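Local coordinates for PUA domain-containing protein (Thermoplasma acidophilum DSM 1728, PDB 1Q7H) that is of unknown function but carries a PUA domain and probably binds RNA, perhaps in connection with translation initiation, at residues K13-Q18 with G54-S59; I24-E29 with Y42-K47. One frame throughout, in Å; residues are numbered along the deposited sequence.

Contact 1. Residues K13-Q18 with G54-S59; sequences KRIWEQ and GDLIPS. Unlike the reference sequence in segment 13-18: Q18 (reference Ala).
L56 reaches from the edge strand 56-58 to helix 9-20 and pushes one methyl, CD1, against Q18. All the nearest approaches on the strand's side are made by that methyl. L56 CD1 lies 3.4 Å from Q18 CG and 3.7 Å from Q18 CB. The two side chains meet at about a right angle, so the leucine methyl abuts the aliphatic part of Q18. A bend at the second torsion (chi2 -71°) folds the glutamine so that CB, CG and, a little farther off, the amide carbon CD all border that methyl. Q18 is a glutamine here where the reference sequence has alanine.

One helical turn back, I15 adds the purely apolar part: its CD1 stands 4.1 Å from L56 CD1, the chains again crossing at about a right angle. R14 closes the group more loosely, its NH1 4.2 Å from L56 CD1 in an oblique approach. CD1 of I15 also lies over one face of that guanidinium, 3.7 Å above its plane and offset toward the rim. Around this cluster, V50 of the neighbouring strand touches both I15 and L56, and M19 of the helix packs on L56 too.

The axes of the two short segments approach to 10.2 Å and cross at -69°; L56 from the strand and Q18 and I15 from the helix fill the space between. With only van der Waals contacts between them, shape rather than directional bonding fits helix to sheet edge: Q18 offers aliphatic carbons, R14 only brings NH1 up to the methyl, and neither finds a polar partner in 54-59.

Contact 2. Residues I24-E29 with Y42-K47; sequences IDITGE and YYIGGK
I44, at the end of strand 40-44, faces the loop 24-29 and carries the whole contact on its side: its CD1 meets both I26 and E29, and its CG2 meets E29 alone. The apolar part belongs to CD1. It sits 4.1 Å from CG2 of I26, the two isoleucines approaching obliquely, and 3.9 Å from CB of E29. With CG1 of I44 anti to its carbonyl carbon (chi1 -71°) and CD1 extended beyond it, this methyl meets both residues. I26 is buried, its other neighbours including W16 and M19 of helix 9-20 and L62 of helix 60-65.

The polar part concerns E29, which crosses I44 at about a right angle. Its chain bends at chi2 (-99°), and carboxylate oxygen OE1 comes to 3.7 Å from I44 CG2, a van der Waals contact. The other oxygen, OE2, is hydrogen-bonded to the hydroxyl of Y65, which helps fix the carboxylate where the isoleucine meets it.

Backbone bonds shape each segment separately. In the loop, E29 N donates to I26 O at 3.0 Å, closing a type II turn with G28 at its positive-phi third position. Just before it, D25 OD1 accepts from T27 N at 3.1 Å, met nearly along the C-O axis, which makes an Asx turn. On the other side, within 42-47, I44 and K47 exchange two backbone bonds: I44 N to K47 O at 3.0 Å and K47 N to I44 O at 3.1 Å. G45 and G46 hold the positive phi values between them.

That pairing is a two-residue beta hairpin with a type I' turn, joining strands 40-44 and 47-52 of the antiparallel sheet; the loop that follows helix 9-20 is laid against its strand end.

Overall arrangement
Contact 2 is nested inside the chain loop closed by contact 1, and both reach the same five-stranded antiparallel sheet within the pre-PUA region; their centres lie 10 Å apart. Helix 9-20 and the loop after it lie against that sheet, contact 1 meeting its edge strand 56-58 and contact 2 the end of strand 40-44. W16 ties the two together: its NE1 probably hydrogen-bonds to E29 O, 2.8 Å away, while its CH2 packs 3.3 Å from G28 N. A second link is looser, R14 NH2 lying 3.5 Å from Y42 OH in plain packing. Nearby, D55, I57 and P58 touch M106 of the other sheet.

Contact 1. Residues K13-Q18 with G54-S59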
loop_
_atom_site.group_PDB
_atom_site.type_symbol
_atom_site.label_atom_id
_atom_site.label_comp_id
_atom_site.label_asym_id
_atom_site.label_seq_id
_atom_site.Cartn_x
_atom_site.Cartn_y
_atom_site.Cartn_z
ATOM N N LYS A 13 16.302 -7.823 -6.835
ATOM C CA LYS A 13 15.669 -9.083 -6.483
ATOM C C LYS A 13 15.100 -9.068 -5.072
ATOM O O LYS A 13 14.020 -9.605 -4.831
ATOM C CB LYS A 13 16.664 -10.234 -6.634
ATOM C CG LYS A 13 16.052 -11.612 -6.474
ATOM C CD LYS A 13 17.118 -12.686 -6.623
ATOM C CE LYS A 13 16.552 -14.083 -6.416
ATOM N NZ LYS A 13 15.528 -14.431 -7.445
ATOM N N ARG A 14 15.816 -8.453 -4.137
ATOM C CA ARG A 14 15.336 -8.400 -2.762
ATOM C C ARG A 14 14.002 -7.662 -2.688
ATOM O O ARG A 14 13.091 -8.067 -1.964
ATOM C CB ARG A 14 16.351 -7.693 -1.862
ATOM C CG ARG A 14 15.889 -7.579 -0.415
ATOM C CD ARG A 14 16.933 -6.925 0.463
ATOM N NE ARG A 14 17.073 -5.498 0.198
ATOM C CZ ARG A 14 16.373 -4.554 0.814
ATOM N NH1 ARG A 14 15.477 -4.887 1.737
ATOM N NH2 ARG A 14 16.577 -3.279 0.512
ATOM N N ILE A 15 13.894 -6.571 -3.432
ATOM C CA ILE A 15 12.671 -5.791 -3.437
ATOM C C ILE A 15 11.555 -6.555 -4.148
ATOM O O ILE A 15 10.408 -6.509 -3.715
ATOM C CB ILE A 15 12.891 -4.428 -4.120
ATOM C CG1 ILE A 15 14.069 -3.706 -3.459
ATOM C CG2 ILE A 15 11.648 -3.582 -4.006
ATOM C CD1 ILE A 15 13.895 -3.485 -1.977
ATOM N N TRP A 16 11.888 -7.270 -5.222
ATOM C CA TRP A 16 10.871 -8.039 -5.939
ATOM C C TRP A 16 10.274 -9.084 -5.010
ATOM O O TRP A 16 9.053 -9.286 -4.976
ATOM C CB TRP A 16 11.456 -8.774 -7.151
ATOM C CG TRP A 16 12.176 -7.911 -8.143
ATOM C CD1 TRP A 16 12.020 -6.568 -8.340
ATOM C CD2 TRP A 16 13.153 -8.348 -9.095
ATOM N NE1 TRP A 16 12.846 -6.140 -9.356
ATOM C CE2 TRP A 16 13.552 -7.212 -9.834
ATOM C CE3 TRP A 16 13.735 -9.588 -9.388
ATOM C CZ2 TRP A 16 14.504 -7.282 -10.850
ATOM C CZ3 TRP A 16 14.684 -9.657 -10.399
ATOM C CH2 TRP A 16 15.059 -8.511 -11.118
ATOM N N GLU A 17 11.147 -9.756 -4.267
ATOM C CA GLU A 17 10.725 -10.794 -3.346
ATOM C C GLU A 17 9.879 -10.231 -2.215
ATOM O O GLU A 17 8.924 -10.859 -1.788
ATOM C CB GLU A 17 11.941 -11.528 -2.780
ATOM C CG GLU A 17 12.833 -12.149 -3.835
ATOM C CD GLU A 17 14.067 -12.814 -3.236
ATOM O OE1 GLU A 17 14.634 -12.258 -2.265
ATOM O OE2 GLU A 17 14.478 -13.883 -3.742
ATOM N N GLN A 18 10.227 -9.051 -1.720
ATOM C CA GLN A 18 9.438 -8.439 -0.654
ATOM C C GLN A 18 8.017 -8.145 -1.144
ATOM O O GLN A 18 7.044 -8.398 -0.439
ATOM C CB GLN A 18 10.087 -7.140 -0.185
ATOM C CG GLN A 18 11.282 -7.366 0.716
ATOM C CD GLN A 18 10.885 -7.879 2.085
ATOM O OE1 GLN A 18 11.713 -8.411 2.819
ATOM N NE2 GLN A 18 9.616 -7.708 2.443
ATOM N N GLY A 54 10.392 2.382 7.436
ATOM C CA GLY A 54 10.099 1.472 8.525
ATOM C C GLY A 54 10.012 0.133 7.830
ATOM O O GLY A 54 10.972 -0.643 7.818
ATOM N N ASP A 55 8.859 -0.135 7.228
ATOM C CA ASP A 55 8.666 -1.365 6.477
ATOM C C ASP A 55 8.705 -0.961 5.008
ATOM O O ASP A 55 8.691 0.230 4.693
ATOM C CB ASP A 55 7.296 -1.988 6.772
ATOM C CG ASP A 55 7.132 -2.393 8.222
ATOM O OD1 ASP A 55 7.990 -3.146 8.732
ATOM O OD2 ASP A 55 6.135 -1.965 8.846
ATOM N N LEU A 56 8.775 -1.941 4.117
ATOM C CA LEU A 56 8.754 -1.646 2.698
ATOM C C LEU A 56 7.278 -1.525 2.342
ATOM O O LEU A 56 6.503 -2.461 2.522
ATOM C CB LEU A 56 9.407 -2.760 1.891
ATOM C CG LEU A 56 10.930 -2.769 1.898
ATOM C CD1 LEU A 56 11.421 -4.018 1.214
ATOM C CD2 LEU A 56 11.454 -1.527 1.191
ATOM N N ILE A 57 6.910 -0.359 1.835
ATOM C CA ILE A 57 5.537 -0.039 1.477
ATOM C C ILE A 57 5.376 0.186 -0.022
ATOM O O ILE A 57 6.113 0.973 -0.615
ATOM C CB ILE A 57 5.117 1.266 2.207
ATOM C CG1 ILE A 57 5.198 1.063 3.724
ATOM C CG2 ILE A 57 3.735 1.701 1.782
ATOM C CD1 ILE A 57 5.007 2.345 4.513
ATOM N N PRO A 58 4.424 -0.515 -0.666
ATOM C CA PRO A 58 4.238 -0.300 -2.111
ATOM C C PRO A 58 3.541 1.047 -2.245
ATOM O O PRO A 58 2.764 1.420 -1.370
ATOM C CB PRO A 58 3.321 -1.448 -2.515
ATOM C CG PRO A 58 2.478 -1.653 -1.250
ATOM C CD PRO A 58 3.541 -1.588 -0.172
ATOM N N SER A 59 3.821 1.789 -3.307
ATOM C CA SER A 59 3.165 3.073 -3.493
ATOM C C SER A 59 1.791 2.814 -4.105
ATOM O O SER A 59 1.524 1.720 -4.593
ATOM C CB SER A 59 3.970 3.961 -4.445
ATOM O OG SER A 59 3.811 3.528 -5.780
#

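Contact 2. Residues I24-E29 with Y42-K47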
loop_
_atom_site.group_PDB
_atom_site.type_symbol
_atom_site.label_atom_id
_atom_site.label_comp_id
_atom_site.label_asym_id
_atom_site.label_seq_id
_atom_site.Cartn_x
_atom_site.Cartn_y
_atom_site.Cartn_z
ATOM N N ILE A 24 2.346 -8.879 -5.377
ATOM C CA ILE A 24 2.640 -7.750 -6.265
ATOM C C ILE A 24 3.855 -8.212 -7.069
ATOM O O ILE A 24 4.961 -8.345 -6.538
ATOM C CB ILE A 24 2.959 -6.460 -5.442
ATOM C CG1 ILE A 24 1.738 -6.087 -4.589
ATOM C CG2 ILE A 24 3.318 -5.300 -6.378
ATOM C CD1 ILE A 24 1.919 -4.918 -3.649
ATOM N N ASP A 25 3.639 -8.466 -8.352
ATOM C CA ASP A 25 4.683 -8.987 -9.228
ATOM C C ASP A 25 5.480 -7.979 -10.050
ATOM O O ASP A 25 4.992 -7.477 -11.062
ATOM C CB ASP A 25 4.052 -10.017 -10.178
ATOM C CG ASP A 25 5.071 -10.723 -11.052
ATOM O OD1 ASP A 25 6.247 -10.296 -11.104
ATOM O OD2 ASP A 25 4.688 -11.712 -11.703
ATOM N N ILE A 26 6.712 -7.698 -9.625
ATOM C CA ILE A 26 7.588 -6.785 -10.360
ATOM C C ILE A 26 8.904 -7.487 -10.671
ATOM O O ILE A 26 9.915 -6.847 -10.931
ATOM C CB ILE A 26 7.902 -5.493 -9.574
ATOM C CG1 ILE A 26 8.364 -5.841 -8.159
ATOM C CG2 ILE A 26 6.681 -4.579 -9.549
ATOM C CD1 ILE A 26 8.828 -4.634 -7.365
ATOM N N THR A 27 8.888 -8.811 -10.630
ATOM C CA THR A 27 10.087 -9.590 -10.913
ATOM C C THR A 27 10.653 -9.173 -12.262
ATOM O O THR A 27 9.916 -9.063 -13.237
ATOM C CB THR A 27 9.762 -11.092 -10.949
ATOM O OG1 THR A 27 9.450 -11.537 -9.625
ATOM C CG2 THR A 27 10.938 -11.888 -11.486
ATOM N N GLY A 28 11.957 -8.918 -12.309
ATOM C CA GLY A 28 12.583 -8.516 -13.557
ATOM C C GLY A 28 12.620 -7.022 -13.831
ATOM O O GLY A 28 13.322 -6.580 -14.739
ATOM N N GLU A 29 11.872 -6.233 -13.068
ATOM C CA GLU A 29 11.861 -4.784 -13.271
ATOM C C GLU A 29 13.120 -4.150 -12.668
ATOM O O GLU A 29 13.472 -4.425 -11.520
ATOM C CB GLU A 29 10.623 -4.178 -12.612
ATOM C CG GLU A 29 9.313 -4.840 -13.024
ATOM C CD GLU A 29 8.560 -4.066 -14.097
ATOM O OE1 GLU A 29 9.097 -3.059 -14.612
ATOM O OE2 GLU A 29 7.420 -4.475 -14.424
ATOM N N TYR A 42 12.088 3.378 -4.314
ATOM C CA TYR A 42 12.525 2.623 -5.478
ATOM C C TYR A 42 11.575 2.991 -6.618
ATOM O O TYR A 42 10.356 2.826 -6.512
ATOM C CB TYR A 42 12.472 1.133 -5.166
ATOM C CG TYR A 42 13.372 0.751 -4.014
ATOM C CD1 TYR A 42 14.686 0.341 -4.242
ATOM C CD2 TYR A 42 12.925 0.844 -2.690
ATOM C CE1 TYR A 42 15.540 0.031 -3.177
ATOM C CE2 TYR A 42 13.765 0.538 -1.626
ATOM C CZ TYR A 42 15.074 0.135 -1.877
ATOM O OH TYR A 42 15.922 -0.140 -0.827
ATOM N N TYR A 43 12.149 3.515 -7.695
ATOM C CA TYR A 43 11.405 3.957 -8.863
ATOM C C TYR A 43 11.442 2.961 -10.009
ATOM O O TYR A 43 12.428 2.238 -10.189
ATOM C CB TYR A 43 11.992 5.264 -9.403
ATOM C CG TYR A 43 11.865 6.486 -8.516
ATOM C CD1 TYR A 43 11.053 7.557 -8.892
ATOM C CD2 TYR A 43 12.583 6.590 -7.324
ATOM C CE1 TYR A 43 10.955 8.696 -8.105
ATOM C CE2 TYR A 43 12.493 7.730 -6.531
ATOM C CZ TYR A 43 11.677 8.776 -6.926
ATOM O OH TYR A 43 11.579 9.903 -6.142
ATOM N N ILE A 44 10.354 2.933 -10.772
ATOM C CA ILE A 44 10.248 2.125 -11.979
ATOM C C ILE A 44 9.751 3.149 -12.995
ATOM O O ILE A 44 8.728 3.795 -12.788
ATOM C CB ILE A 44 9.219 0.987 -11.880
ATOM C CG1 ILE A 44 9.727 -0.109 -10.945
ATOM C CG2 ILE A 44 9.000 0.377 -13.267
ATOM C CD1 ILE A 44 8.764 -1.286 -10.779
ATOM N N GLY A 45 10.503 3.342 -14.067
ATOM C CA GLY A 45 10.104 4.301 -15.077
ATOM C C GLY A 45 9.787 5.703 -14.583
ATOM O O GLY A 45 8.804 6.297 -15.021
ATOM N N GLY A 46 10.584 6.242 -13.668
ATOM C CA GLY A 46 10.309 7.596 -13.212
ATOM C C GLY A 46 9.257 7.793 -12.127
ATOM O O GLY A 46 9.052 8.919 -11.670
ATOM N N LYS A 47 8.580 6.727 -11.711
ATOM C CA LYS A 47 7.577 6.853 -10.657
ATOM C C LYS A 47 7.987 6.071 -9.410
ATOM O O LYS A 47 8.556 4.989 -9.511
ATOM C CB LYS A 47 6.214 6.351 -11.140
ATOM C CG LYS A 47 5.421 7.345 -11.976
ATOM C CD LYS A 47 3.918 7.066 -11.879
ATOM C CE LYS A 47 3.476 5.840 -12.679
ATOM N NZ LYS A 47 3.193 6.164 -14.114
#